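PDB 4DIM: phosphoribosylglycinamide synthetase from Anaerococcus prevotii, which probably acts as an ATP-dependent ligase of the ATP-grasp family, binding ATP and a divalent metal such as manganese. Local coordinates for residues 327-332 with 375-380; 222-227 with 365-370; 214-219 with 227-232; 18-23 with 40-45; 343-348 with 395-400. All blocks are in the same frame, centred on the assembly; numbering follows the deposited sequence.

Contact 1 (327-332 with 375-380)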
# COMPACT_ATOMS: atom_id res chain seq x y z
N ARG A 327 -12.61 -6.07 5.15
CA ARG A 327 -13.01 -6.61 3.87
C ARG A 327 -13.83 -5.64 3.06
O ARG A 327 -14.76 -5.02 3.58
CB ARG A 327 -13.84 -7.87 4.11
CG ARG A 327 -12.98 -9.07 4.35
CD ARG A 327 -13.82 -10.30 4.28
NE ARG A 327 -13.04 -11.45 4.70
CZ ARG A 327 -13.51 -12.56 5.22
NH1 ARG A 327 -14.83 -12.72 5.39
NH2 ARG A 327 -12.69 -13.53 5.59
N MSE A 328 -13.55 -5.60 1.75
CA MSE A 328 -14.36 -4.83 0.81
C MSE A 328 -15.65 -5.61 0.56
O MSE A 328 -15.61 -6.84 0.43
CB MSE A 328 -13.64 -4.59 -0.52
CG MSE A 328 -12.26 -3.90 -0.40
SE MSE A 328 -12.11 -2.22 0.73
CE MSE A 328 -11.14 -2.93 2.32
N ILE A 329 -16.80 -4.90 0.51
CA ILE A 329 -18.10 -5.45 0.11
C ILE A 329 -18.13 -5.41 -1.41
O ILE A 329 -17.92 -4.35 -1.99
CB ILE A 329 -19.32 -4.69 0.71
CG1 ILE A 329 -19.26 -4.66 2.26
CG2 ILE A 329 -20.62 -5.36 0.24
CD1 ILE A 329 -20.29 -3.75 2.86
N ILE A 330 -18.36 -6.54 -2.06
CA ILE A 330 -18.38 -6.60 -3.53
C ILE A 330 -19.59 -7.37 -4.03
O ILE A 330 -20.22 -8.10 -3.26
CB ILE A 330 -17.06 -7.25 -4.05
CG1 ILE A 330 -16.87 -8.69 -3.52
CG2 ILE A 330 -15.84 -6.38 -3.67
CD1 ILE A 330 -16.02 -9.49 -4.34
N GLU A 331 -19.92 -7.18 -5.32
CA GLU A 331 -21.01 -7.91 -6.00
C GLU A 331 -20.38 -8.71 -7.12
O GLU A 331 -19.62 -8.16 -7.91
CB GLU A 331 -22.11 -6.96 -6.51
CG GLU A 331 -23.25 -7.67 -7.23
CD GLU A 331 -24.02 -8.69 -6.42
OE1 GLU A 331 -24.62 -8.30 -5.39
OE2 GLU A 331 -24.07 -9.87 -6.84
N THR A 332 -20.69 -10.01 -7.18
CA THR A 332 -20.07 -10.93 -8.15
C THR A 332 -21.00 -11.54 -9.19
O THR A 332 -20.50 -11.99 -10.22
CB THR A 332 -19.41 -12.06 -7.37
OG1 THR A 332 -20.34 -12.47 -6.35
CG2 THR A 332 -18.08 -11.62 -6.73
N GLY A 375 -18.68 -1.08 -0.59
CA GLY A 375 -18.35 -0.53 0.72
C GLY A 375 -17.23 -1.30 1.36
O GLY A 375 -16.49 -2.02 0.69
N GLN A 376 -17.14 -1.17 2.69
CA GLN A 376 -16.14 -1.88 3.47
C GLN A 376 -16.57 -2.04 4.90
O GLN A 376 -17.32 -1.21 5.43
CB GLN A 376 -14.78 -1.17 3.43
CG GLN A 376 -14.75 0.16 4.17
CD GLN A 376 -13.53 0.95 3.85
OE1 GLN A 376 -12.85 0.75 2.85
NE2 GLN A 376 -13.26 1.93 4.64
N ILE A 377 -16.08 -3.12 5.51
CA ILE A 377 -16.36 -3.55 6.87
C ILE A 377 -15.05 -3.73 7.60
O ILE A 377 -14.16 -4.42 7.09
CB ILE A 377 -17.15 -4.89 6.88
CG1 ILE A 377 -18.51 -4.78 6.13
CG2 ILE A 377 -17.36 -5.39 8.33
CD1 ILE A 377 -19.08 -6.09 5.76
N ILE A 378 -14.97 -3.22 8.83
CA ILE A 378 -13.83 -3.44 9.69
C ILE A 378 -14.34 -3.92 11.05
O ILE A 378 -15.18 -3.28 11.68
CB ILE A 378 -12.89 -2.23 9.85
CG1 ILE A 378 -12.62 -1.56 8.53
CG2 ILE A 378 -11.56 -2.71 10.51
CD1 ILE A 378 -11.93 -0.31 8.66
N VAL A 379 -13.77 -5.03 11.50
CA VAL A 379 -14.05 -5.63 12.81
C VAL A 379 -12.72 -5.90 13.53
O VAL A 379 -11.66 -5.96 12.89
CB VAL A 379 -14.90 -6.88 12.72
CG1 VAL A 379 -16.21 -6.58 11.99
CG2 VAL A 379 -14.15 -8.03 12.05
N LYS A 380 -12.82 -5.97 14.88
CA LYS A 380 -11.75 -6.28 15.82
C LYS A 380 -12.31 -7.30 16.83
O LYS A 380 -13.50 -7.23 17.13
CB LYS A 380 -11.22 -5.00 16.53
CG LYS A 380 -12.23 -4.24 17.41
CD LYS A 380 -11.55 -3.07 18.10
CE LYS A 380 -12.44 -2.12 18.85
NZ LYS A 380 -13.27 -2.79 19.90

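Contact 2 (222-227 with 365-370)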
# COMPACT_ATOMS: atom_id res chain seq x y z
N THR A 222 -6.72 -9.72 -12.99
CA THR A 222 -5.56 -9.86 -12.13
C THR A 222 -6.15 -10.23 -10.79
O THR A 222 -7.37 -10.37 -10.68
CB THR A 222 -4.68 -8.59 -12.13
OG1 THR A 222 -3.46 -8.90 -11.46
CG2 THR A 222 -5.35 -7.37 -11.44
N ALA A 223 -5.31 -10.36 -9.76
CA ALA A 223 -5.77 -10.63 -8.40
C ALA A 223 -6.02 -9.29 -7.72
O ALA A 223 -5.07 -8.51 -7.53
CB ALA A 223 -4.74 -11.45 -7.62
N VAL A 224 -7.29 -8.97 -7.43
CA VAL A 224 -7.64 -7.69 -6.81
C VAL A 224 -7.57 -7.82 -5.27
O VAL A 224 -8.18 -8.74 -4.72
CB VAL A 224 -9.03 -7.17 -7.25
CG1 VAL A 224 -9.31 -5.78 -6.64
CG2 VAL A 224 -9.14 -7.12 -8.77
N PRO A 225 -6.90 -6.91 -4.56
CA PRO A 225 -6.92 -6.99 -3.08
C PRO A 225 -8.32 -6.65 -2.57
O PRO A 225 -8.86 -5.63 -2.95
CB PRO A 225 -5.87 -5.94 -2.63
CG PRO A 225 -5.14 -5.53 -3.91
CD PRO A 225 -6.12 -5.74 -5.03
N VAL A 226 -8.92 -7.54 -1.77
CA VAL A 226 -10.28 -7.35 -1.21
C VAL A 226 -10.36 -7.52 0.31
O VAL A 226 -11.44 -7.35 0.89
CB VAL A 226 -11.29 -8.27 -1.90
CG1 VAL A 226 -11.28 -8.05 -3.40
CG2 VAL A 226 -11.02 -9.72 -1.57
N GLY A 227 -9.25 -7.81 0.96
CA GLY A 227 -9.26 -7.93 2.40
C GLY A 227 -7.87 -7.98 3.01
O GLY A 227 -6.89 -8.36 2.36
N LYS A 365 -21.67 -2.55 -10.51
CA LYS A 365 -21.02 -3.29 -11.58
C LYS A 365 -20.44 -4.59 -11.05
O LYS A 365 -19.62 -4.55 -10.13
CB LYS A 365 -19.89 -2.45 -12.21
CG LYS A 365 -20.34 -1.47 -13.29
CD LYS A 365 -19.20 -0.54 -13.74
CE LYS A 365 -18.10 -1.20 -14.55
NZ LYS A 365 -16.73 -0.84 -14.06
N LYS A 366 -20.82 -5.74 -11.66
CA LYS A 366 -20.26 -7.07 -11.35
C LYS A 366 -18.75 -6.91 -11.22
O LYS A 366 -18.08 -6.53 -12.18
CB LYS A 366 -20.64 -8.09 -12.44
CG LYS A 366 -20.21 -9.52 -12.15
CD LYS A 366 -19.42 -10.12 -13.33
CE LYS A 366 -19.05 -11.58 -13.13
NZ LYS A 366 -20.18 -12.51 -13.39
N PHE A 367 -18.24 -7.08 -10.00
CA PHE A 367 -16.87 -6.83 -9.59
C PHE A 367 -15.80 -7.35 -10.54
O PHE A 367 -15.73 -8.54 -10.85
CB PHE A 367 -16.59 -7.41 -8.20
CG PHE A 367 -15.32 -6.90 -7.58
CD1 PHE A 367 -14.21 -7.71 -7.47
CD2 PHE A 367 -15.25 -5.61 -7.07
CE1 PHE A 367 -13.04 -7.24 -6.86
CE2 PHE A 367 -14.09 -5.14 -6.46
CZ PHE A 367 -12.99 -5.96 -6.37
N GLU A 368 -14.95 -6.40 -10.97
CA GLU A 368 -13.81 -6.60 -11.87
C GLU A 368 -12.58 -5.80 -11.33
O GLU A 368 -11.47 -6.35 -11.37
CB GLU A 368 -14.15 -6.25 -13.35
CG GLU A 368 -15.10 -5.07 -13.58
CD GLU A 368 -15.76 -5.01 -14.95
OE1 GLU A 368 -15.08 -5.28 -15.97
OE2 GLU A 368 -16.96 -4.66 -15.00
N ASN A 369 -12.75 -4.54 -10.84
CA ASN A 369 -11.65 -3.75 -10.26
C ASN A 369 -12.07 -3.11 -8.93
O ASN A 369 -13.23 -3.10 -8.57
CB ASN A 369 -11.17 -2.67 -11.24
CG ASN A 369 -12.17 -1.57 -11.53
OD1 ASN A 369 -12.25 -0.58 -10.80
ND2 ASN A 369 -12.91 -1.69 -12.63
N SER A 370 -11.09 -2.56 -8.23
CA SER A 370 -11.23 -1.93 -6.91
C SER A 370 -12.30 -0.80 -6.82
O SER A 370 -12.86 -0.59 -5.75
CB SER A 370 -9.89 -1.36 -6.46
OG SER A 370 -9.19 -0.78 -7.55

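Contact 3 (214-219 with 227-232)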
# COMPACT_ATOMS: atom_id res chain seq x y z
N GLY A 214 -2.11 -10.30 6.59
CA GLY A 214 -2.67 -11.19 5.60
C GLY A 214 -3.32 -10.41 4.50
O GLY A 214 -3.81 -9.31 4.73
N ASP A 215 -3.29 -10.97 3.28
CA ASP A 215 -3.82 -10.33 2.08
C ASP A 215 -4.87 -11.21 1.41
O ASP A 215 -4.51 -12.20 0.77
CB ASP A 215 -2.64 -10.04 1.11
CG ASP A 215 -1.60 -8.99 1.55
OD1 ASP A 215 -1.80 -8.31 2.60
OD2 ASP A 215 -0.59 -8.80 0.80
N GLU A 216 -6.17 -10.87 1.57
CA GLU A 216 -7.27 -11.59 0.89
C GLU A 216 -7.46 -10.99 -0.50
O GLU A 216 -7.33 -9.78 -0.70
CB GLU A 216 -8.56 -11.56 1.68
CG GLU A 216 -8.48 -12.37 2.95
CD GLU A 216 -9.67 -12.22 3.88
OE1 GLU A 216 -10.47 -11.28 3.65
OE2 GLU A 216 -9.80 -13.03 4.83
N THR A 217 -7.69 -11.84 -1.49
CA THR A 217 -7.75 -11.34 -2.86
C THR A 217 -8.94 -11.97 -3.65
O THR A 217 -9.50 -13.00 -3.25
CB THR A 217 -6.35 -11.59 -3.47
OG1 THR A 217 -6.02 -10.58 -4.42
CG2 THR A 217 -6.19 -12.98 -4.06
N TYR A 218 -9.36 -11.28 -4.73
CA TYR A 218 -10.42 -11.74 -5.64
C TYR A 218 -9.85 -11.78 -7.05
O TYR A 218 -9.38 -10.76 -7.54
CB TYR A 218 -11.67 -10.85 -5.60
CG TYR A 218 -12.82 -11.40 -6.41
CD1 TYR A 218 -13.69 -12.34 -5.86
CD2 TYR A 218 -13.01 -11.05 -7.74
CE1 TYR A 218 -14.74 -12.88 -6.61
CE2 TYR A 218 -14.05 -11.58 -8.50
CZ TYR A 218 -14.92 -12.50 -7.93
OH TYR A 218 -15.97 -13.05 -8.65
N MSE A 219 -9.91 -12.97 -7.69
CA MSE A 219 -9.41 -13.17 -9.04
C MSE A 219 -10.51 -12.95 -10.08
O MSE A 219 -11.56 -13.61 -10.04
CB MSE A 219 -8.83 -14.60 -9.19
CG MSE A 219 -8.22 -14.90 -10.58
SE MSE A 219 -6.88 -13.62 -11.19
CE MSE A 219 -5.41 -14.19 -10.10
N GLY A 227 -9.25 -7.81 0.96
CA GLY A 227 -9.26 -7.93 2.40
C GLY A 227 -7.87 -7.98 3.01
O GLY A 227 -6.89 -8.36 2.36
N HIS A 228 -7.81 -7.56 4.27
CA HIS A 228 -6.59 -7.57 5.05
C HIS A 228 -6.92 -8.01 6.45
O HIS A 228 -8.07 -7.89 6.88
CB HIS A 228 -5.89 -6.19 5.05
CG HIS A 228 -5.31 -5.85 3.72
ND1 HIS A 228 -4.17 -6.47 3.25
CD2 HIS A 228 -5.75 -5.00 2.78
CE1 HIS A 228 -3.95 -5.97 2.06
NE2 HIS A 228 -4.89 -5.09 1.73
N TYR A 229 -5.93 -8.58 7.14
CA TYR A 229 -6.15 -8.99 8.51
C TYR A 229 -4.88 -9.09 9.27
O TYR A 229 -3.82 -9.25 8.73
CB TYR A 229 -6.89 -10.35 8.57
CG TYR A 229 -6.18 -11.50 7.91
CD1 TYR A 229 -6.47 -11.85 6.59
CD2 TYR A 229 -5.28 -12.30 8.62
CE1 TYR A 229 -5.84 -12.93 5.97
CE2 TYR A 229 -4.66 -13.39 8.02
CZ TYR A 229 -4.95 -13.72 6.70
OH TYR A 229 -4.28 -14.72 6.05
N VAL A 230 -5.04 -9.03 10.57
CA VAL A 230 -3.99 -9.23 11.55
C VAL A 230 -4.59 -10.12 12.61
O VAL A 230 -5.80 -10.05 12.85
CB VAL A 230 -3.37 -7.94 12.15
CG1 VAL A 230 -2.50 -7.23 11.13
CG2 VAL A 230 -4.43 -7.01 12.72
N PRO A 231 -3.82 -11.05 13.17
CA PRO A 231 -2.40 -11.34 12.90
C PRO A 231 -2.28 -12.34 11.77
O PRO A 231 -3.22 -13.08 11.45
CB PRO A 231 -1.94 -11.90 14.24
CG PRO A 231 -3.12 -12.72 14.69
CD PRO A 231 -4.36 -11.99 14.18
N LEU A 232 -1.10 -12.36 11.17
CA LEU A 232 -0.77 -13.30 10.09
C LEU A 232 -0.56 -14.67 10.70
O LEU A 232 0.15 -14.78 11.70
CB LEU A 232 0.50 -12.79 9.37
CG LEU A 232 0.90 -13.54 8.14
CD1 LEU A 232 -0.15 -13.37 7.01
CD2 LEU A 232 2.30 -13.13 7.71

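Contact 4 (18-23 with 40-45)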
# COMPACT_ATOMS: atom_id res chain seq x y z
N GLY A 18 -10.45 6.68 -0.32
CA GLY A 18 -9.45 5.99 0.49
C GLY A 18 -8.47 6.86 1.22
O GLY A 18 -7.49 6.34 1.74
N GLN A 19 -8.68 8.20 1.29
CA GLN A 19 -7.73 9.07 1.97
C GLN A 19 -8.35 9.99 3.00
O GLN A 19 -7.61 10.80 3.56
CB GLN A 19 -7.01 9.88 0.93
CG GLN A 19 -6.22 8.95 0.01
CD GLN A 19 -5.42 9.74 -0.96
OE1 GLN A 19 -5.89 9.93 -2.11
NE2 GLN A 19 -4.27 10.29 -0.46
N LEU A 20 -9.64 9.76 3.40
CA LEU A 20 -10.31 10.63 4.36
C LEU A 20 -9.84 10.47 5.81
O LEU A 20 -10.16 11.33 6.62
CB LEU A 20 -11.85 10.55 4.28
CG LEU A 20 -12.65 9.28 4.58
CD1 LEU A 20 -12.48 8.78 6.07
CD2 LEU A 20 -14.15 9.56 4.31
N GLY A 21 -9.09 9.42 6.12
CA GLY A 21 -8.63 9.18 7.49
C GLY A 21 -7.58 10.17 7.94
O GLY A 21 -7.55 10.60 9.10
N LEU A 22 -6.72 10.53 7.01
CA LEU A 22 -5.69 11.49 7.29
C LEU A 22 -6.27 12.91 7.37
O LEU A 22 -5.79 13.72 8.17
CB LEU A 22 -4.64 11.36 6.23
CG LEU A 22 -3.41 12.14 6.38
CD1 LEU A 22 -2.66 11.76 7.65
CD2 LEU A 22 -2.56 11.91 5.21
N TYR A 23 -7.32 13.21 6.59
CA TYR A 23 -8.03 14.49 6.66
C TYR A 23 -8.76 14.60 7.99
O TYR A 23 -8.79 15.66 8.60
CB TYR A 23 -9.01 14.65 5.48
CG TYR A 23 -8.35 14.99 4.17
CD1 TYR A 23 -8.10 16.32 3.81
CD2 TYR A 23 -8.01 14.00 3.26
CE1 TYR A 23 -7.48 16.65 2.61
CE2 TYR A 23 -7.39 14.32 2.05
CZ TYR A 23 -7.16 15.65 1.71
OH TYR A 23 -6.52 15.98 0.55
N ASN A 40 -12.30 16.94 -9.78
CA ASN A 40 -13.29 16.02 -9.23
C ASN A 40 -12.61 15.00 -8.29
O ASN A 40 -11.83 14.15 -8.74
CB ASN A 40 -14.05 15.33 -10.38
CG ASN A 40 -14.50 16.28 -11.50
OD1 ASN A 40 -14.29 15.99 -12.69
ND2 ASN A 40 -15.11 17.43 -11.18
N ALA A 41 -12.89 15.13 -6.98
CA ALA A 41 -12.33 14.28 -5.91
C ALA A 41 -13.42 13.90 -4.90
O ALA A 41 -14.59 14.25 -5.11
CB ALA A 41 -11.21 15.02 -5.22
N HIS A 42 -13.05 13.21 -3.82
CA HIS A 42 -14.04 12.79 -2.81
C HIS A 42 -14.59 13.99 -2.02
O HIS A 42 -13.80 14.74 -1.46
CB HIS A 42 -13.41 11.78 -1.87
CG HIS A 42 -14.39 10.83 -1.29
ND1 HIS A 42 -14.55 10.69 0.07
CD2 HIS A 42 -15.20 9.95 -1.92
CE1 HIS A 42 -15.45 9.74 0.24
NE2 HIS A 42 -15.88 9.27 -0.94
N LYS A 43 -15.94 14.15 -1.97
CA LYS A 43 -16.61 15.27 -1.29
C LYS A 43 -16.35 15.27 0.26
O LYS A 43 -15.85 16.29 0.75
CB LYS A 43 -18.12 15.28 -1.61
CG LYS A 43 -18.43 15.64 -3.07
CD LYS A 43 -19.91 15.42 -3.44
CE LYS A 43 -20.16 14.99 -4.88
NZ LYS A 43 -20.14 16.12 -5.83
N PRO A 44 -16.57 14.16 1.02
CA PRO A 44 -16.25 14.18 2.47
C PRO A 44 -14.79 14.58 2.82
O PRO A 44 -14.58 15.18 3.87
CB PRO A 44 -16.52 12.74 2.92
CG PRO A 44 -17.48 12.21 1.95
CD PRO A 44 -17.20 12.88 0.63
N CYS A 45 -13.79 14.27 1.94
CA CYS A 45 -12.40 14.72 2.13
C CYS A 45 -12.36 16.25 1.96
O CYS A 45 -11.75 16.94 2.78
CB CYS A 45 -11.44 14.04 1.15
SG CYS A 45 -11.23 12.24 1.40

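Contact 5 (343-348 with 395-400)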
# COMPACT_ATOMS: atom_id res chain seq x y z
N ASN A 343 -28.93 -2.24 5.96
CA ASN A 343 -28.04 -2.73 7.00
C ASN A 343 -28.86 -2.98 8.26
O ASN A 343 -29.13 -2.04 9.02
CB ASN A 343 -26.90 -1.74 7.28
CG ASN A 343 -25.95 -2.20 8.36
OD1 ASN A 343 -25.99 -3.33 8.83
ND2 ASN A 343 -25.08 -1.32 8.81
N SER A 344 -29.21 -4.25 8.51
CA SER A 344 -30.02 -4.62 9.68
C SER A 344 -29.15 -4.99 10.90
O SER A 344 -29.68 -5.53 11.87
CB SER A 344 -30.97 -5.77 9.32
OG SER A 344 -30.34 -6.99 8.97
N ASN A 345 -27.85 -4.63 10.89
CA ASN A 345 -26.93 -4.96 12.00
C ASN A 345 -27.04 -4.00 13.16
O ASN A 345 -27.15 -2.80 12.96
CB ASN A 345 -25.48 -4.95 11.53
CG ASN A 345 -25.22 -6.04 10.55
OD1 ASN A 345 -25.41 -7.20 10.89
ND2 ASN A 345 -24.82 -5.72 9.33
N ALA A 346 -26.87 -4.54 14.36
CA ALA A 346 -26.93 -3.77 15.59
C ALA A 346 -25.59 -3.07 15.94
O ALA A 346 -24.52 -3.53 15.54
CB ALA A 346 -27.32 -4.69 16.74
N LYS A 347 -25.70 -1.98 16.73
CA LYS A 347 -24.57 -1.19 17.26
C LYS A 347 -23.63 -2.09 18.08
O LYS A 347 -24.09 -2.78 19.00
CB LYS A 347 -25.07 -0.04 18.17
CG LYS A 347 -25.83 1.05 17.41
CD LYS A 347 -27.28 1.21 17.87
CE LYS A 347 -28.07 2.16 16.99
NZ LYS A 347 -28.57 1.52 15.74
N ASP A 348 -22.33 -2.11 17.71
CA ASP A 348 -21.35 -2.99 18.34
C ASP A 348 -19.97 -2.33 18.31
O ASP A 348 -19.50 -1.91 17.25
CB ASP A 348 -21.34 -4.31 17.55
CG ASP A 348 -20.49 -5.45 18.08
OD1 ASP A 348 -19.77 -5.26 19.09
OD2 ASP A 348 -20.54 -6.55 17.48
N ILE A 395 -22.28 -9.15 6.82
CA ILE A 395 -22.59 -9.29 5.39
C ILE A 395 -23.95 -9.94 5.12
O ILE A 395 -24.62 -9.58 4.14
CB ILE A 395 -21.48 -10.16 4.73
CG1 ILE A 395 -20.21 -9.35 4.56
CG2 ILE A 395 -21.91 -10.76 3.38
CD1 ILE A 395 -20.23 -8.32 3.40
N ASN A 396 -24.28 -10.97 5.90
CA ASN A 396 -25.56 -11.70 5.75
C ASN A 396 -26.75 -10.81 6.16
O ASN A 396 -27.88 -11.15 5.85
CB ASN A 396 -25.57 -13.01 6.55
CG ASN A 396 -24.69 -14.11 6.04
OD1 ASN A 396 -23.93 -13.95 5.09
ND2 ASN A 396 -24.84 -15.29 6.63
N ASN A 397 -26.49 -9.67 6.86
CA ASN A 397 -27.46 -8.66 7.27
C ASN A 397 -27.26 -7.35 6.48
O ASN A 397 -27.72 -6.30 6.92
CB ASN A 397 -27.36 -8.41 8.78
CG ASN A 397 -28.01 -9.49 9.61
OD1 ASN A 397 -29.25 -9.55 9.71
ND2 ASN A 397 -27.22 -10.40 10.18
N ILE A 398 -26.64 -7.44 5.27
CA ILE A 398 -26.44 -6.32 4.32
C ILE A 398 -27.21 -6.69 3.05
O ILE A 398 -26.81 -7.65 2.40
CB ILE A 398 -24.93 -6.01 3.97
CG1 ILE A 398 -24.07 -5.55 5.20
CG2 ILE A 398 -24.82 -4.98 2.79
CD1 ILE A 398 -24.64 -4.67 6.03
N ASN A 399 -28.26 -5.94 2.68
CA ASN A 399 -29.05 -6.23 1.46
C ASN A 399 -28.93 -5.08 0.45
O ASN A 399 -29.29 -3.94 0.76
CB ASN A 399 -30.52 -6.47 1.81
CG ASN A 399 -31.33 -7.20 0.75
OD1 ASN A 399 -30.85 -7.51 -0.35
ND2 ASN A 399 -32.60 -7.47 1.06
N ILE A 400 -28.44 -5.39 -0.74
CA ILE A 400 -28.32 -4.41 -1.82
C ILE A 400 -29.53 -4.58 -2.74
O ILE A 400 -29.68 -5.63 -3.37
CB ILE A 400 -26.99 -4.56 -2.56
CG1 ILE A 400 -25.78 -4.48 -1.58
CG2 ILE A 400 -26.89 -3.47 -3.62
CD1 ILE A 400 -24.52 -5.08 -2.10

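Contact 1 (327-332 with 375-380)
Ile329 and Ile377 cross at about a right angle on one face of a pair of antiparallel strands, 323-329 and 375-381, near one end of the large antiparallel sheet. Traced outward, Ile329 first sets CB against the backbone of Gly375, 3.9 Å from Gly375 O. CG1, anti to the carbonyl carbon (chi1 -57°), then heads across the strand gap and comes to 3.8 Å from Ile377 CD1. An extended second torsion carries CD1 farther along, to 3.9 Å from Ile377 CG1, so both outer carbons of each side chain are engaged. Leu391 and Ile394 of helix 384-395 also pack on Ile377, which places this pair between sheet and helix.

On the other face Met328, present as selenomethionine, and Gln376 run side by side in the same direction from a non-hydrogen-bonded pair. The bent Met328 chain puts SE 3.7 Å from Gln376 OE1 and 3.9 Å from Gln376 CB. The amide nitrogen of Gln376 is bonded to Glu353.

Backbone bonds set the register. Arg327 N gives to Ile377 O at 3.0 Å, and Ile377 N returns a bond to Arg327 O. Ile329 N bonds to Gly375 O at 2.9 Å.

The polar load across the pair is thus carried chiefly by peptide groups, while the two isoleucines make an apolar patch beneath the helix, on the face from which Arg327 leads away to a salt bridge with Glu216, and Met328 and Gln376 make a mixed face whose amide is tied to the next strand.

Contact 2 (222-227 with 365-370)
Val224 overlaps the outer end of the Phe367 ring, its CG1 methyl 3.7 Å from Phe367 CZ, and the two side chains approach from opposite directions. The strand that carries Val224 contains a classic beta bulge, with Val226 and Gly227 both facing Glu216, in the large antiparallel sheet of this ATP-grasp protein. The other partner is an irregular loop between strands 363-364 and 375-381.

Val224 uses its two branches differently. CG1 lies anti to the backbone nitrogen (chi1 -176°), which directs it at the ring and also to 4.0 Å from Ser370 N. CG2 instead meets backbone, 3.6 Å from Glu368 O, a carbonyl that accepts a hydrogen bond from Ser220. Two residues on, Val226 adds a second methyl to the same ring end: its CG1 is 4.0 Å from Phe367 CE1. Both valine methyls approach the ring obliquely.

Phe367 is itself directed inward by its first torsion (chi1 -165°), with CG anti to its own nitrogen. The Tyr218 ring meets it with planes at about 80°, and Ile330 and Cys373 also touch it, so the phenyl plugs into a mainly apolar setting while its backbone pairs with Glu331. The loop around it is shaped by Asp372, whose carboxylate accepts hydrogen bonds from the backbone nitrogens of Glu368 and Asn369 and forms a salt bridge with Lys365. The contact between the segments is therefore one of van der Waals packing, with polar bonding assigned to the surrounding residues. Within it, Val226 CG1 sits astride the ring's outer bond, also 4.0 Å from Phe367 CZ.

Contact 3 (214-219 with 227-232)
Gly214 begins the contact, pairing with Tyr229 in the hairpin formed by strands 206-219 and 223-230. Gly214 N donates to Tyr229 O at 2.9 Å. With no side chain in the way, its CA rests over one face of the Tyr229 ring, a CH-pi contact 3.6 Å from the centroid and 15° off the normal. Gly214 O takes two donors from opposite faces of its plane, His228 ND1 at 3.2 Å and Tyr229 N.

Asp215 follows, on the side of the sheet shared with His228. Its OD1 lies in the imidazole plane, 3.1 Å from His228 ND1, but the bond is weak. The carboxylate stands 89° to the ring.

Glu216 lies opposite the bulge: its N gives to Gly227 O at 2.7 Å, and Gly227 N returns a longer bond of 3.2 Å to Glu216 O. The extended side chain, whose OE1 is taken by Arg327, crosses Tyr229 at about a right angle, OE2 being 3.9 Å from Tyr229 CD1.

The two acceptors near ND1 are consistent with a hydrogen on this nitrogen, and the nearby carboxylate might polarise the ring.

Contact 4 (18-23 with 40-45)
Cys45 fits between Leu20 and Tyr23 where the first residues of helix 20-29 meet those of helix 43-48, beside the parallel sheet formed by strands 51-54, 32-37, 9-13 and 74-76. Gly18 and Gly21 fit a glycine-rich pattern of Rossmann type, consistent with the alpha/beta N-terminal domain of ATP-grasp ligases.

The close-packed part centres on the cysteine. Its sulfur is anti to the carbonyl carbon (chi1 -67°), which swings SG to 3.4 Å from Leu20 CB and 3.5 Å from Leu20 CA. The methylene lies over one face of the Tyr23 ring, CB being 4.3 Å from the centroid and 21° off the normal. SG adds an oblique sulfur-aromatic contact with the same ring. Tyr23 is held at its far end as well, since its hydroxyl is hydrogen-bonded to Gly14 O.

Toward the more exposed side the spacing widens. Leu20 turns CG between its nitrogen and carbonyl carbon (chi1 63°), and its CD2 branch spans two residues of the other segment, 4.2 Å from Pro44 CB and 4.3 Å from His42 CE1. His42, the N-cap residue of helix 43-48, presents a ring edge to that methyl. One face of the same imidazole is met by Pro44, two residues on, whose CD stands 3.4 Å above the ring plane.

Contact 5 (343-348 with 395-400)
The carboxamides of Asn345 and Asn397 meet with their planes 75° apart, and the oxygen of the first, Asn345 OD1, comes to 3.1 Å from Asn397 CB. A third amide, that of Asn343, has the Ile398 methyl above its plane, CD1 being 3.6 Å from Asn343 CG and 3.4 Å from Asn343 OD1. The same methyl is 3.5 Å from Asn345 ND2, so a single apolar tip is shared by two amides.

Asn343 shapes its own segment through an Asx turn. With CG anti to the backbone nitrogen (chi1 180°), OD1 accepts from Asn345 N at 3.1 Å, the donor lying above the carbonyl plane.

Across the contact, one firm bond runs from Ser344 N to Asn397 O at 3.0 Å, with an angle of 161° at the hydrogen. The Ser344 hydroxyl lies 2.9 Å from Asn397 OD1 and is also within range of Asn397 O, both interactions being weak. Asn397 is the third residue of the type I turn from Ile395 to Ile398, which joins helix 384-395 to strand 398-402.

The amide nitrogens of Asn345 and Asn397 turn to that helix: Asn345 ND2 is bonded to Ile394 O and Asn397 ND2 to Val393 O. The chemistry is thus that of a polar surface junction, in which side-chain amides serve carbonyls of the last helical turn while one backbone hydrogen bond joins the two segments at the edge of the small three-stranded sheet.

In the fold
From the N terminus, contact 4 comes first and stands apart, joining two helix starts of the parallel-sheet domain within residues 18-45. Contact 3 then closes the hairpin of strands 206-219 and 223-230. Contact 2 shares Gly227 with it and crosses it, bringing the distant loop 365-370 back to that hairpin. Contact 1 crosses contact 2, pairing strand 323-329 with 375-381 and so continuing the same sheet, where Met328 N bonds to Val226 O. Contact 5 crosses both contact 1 and contact 2 and lies outermost, its centre about 28 Å from the centre of the chain; its Ile395 packs on Ile377, linking helix 384-395 and the small sheet to the large one.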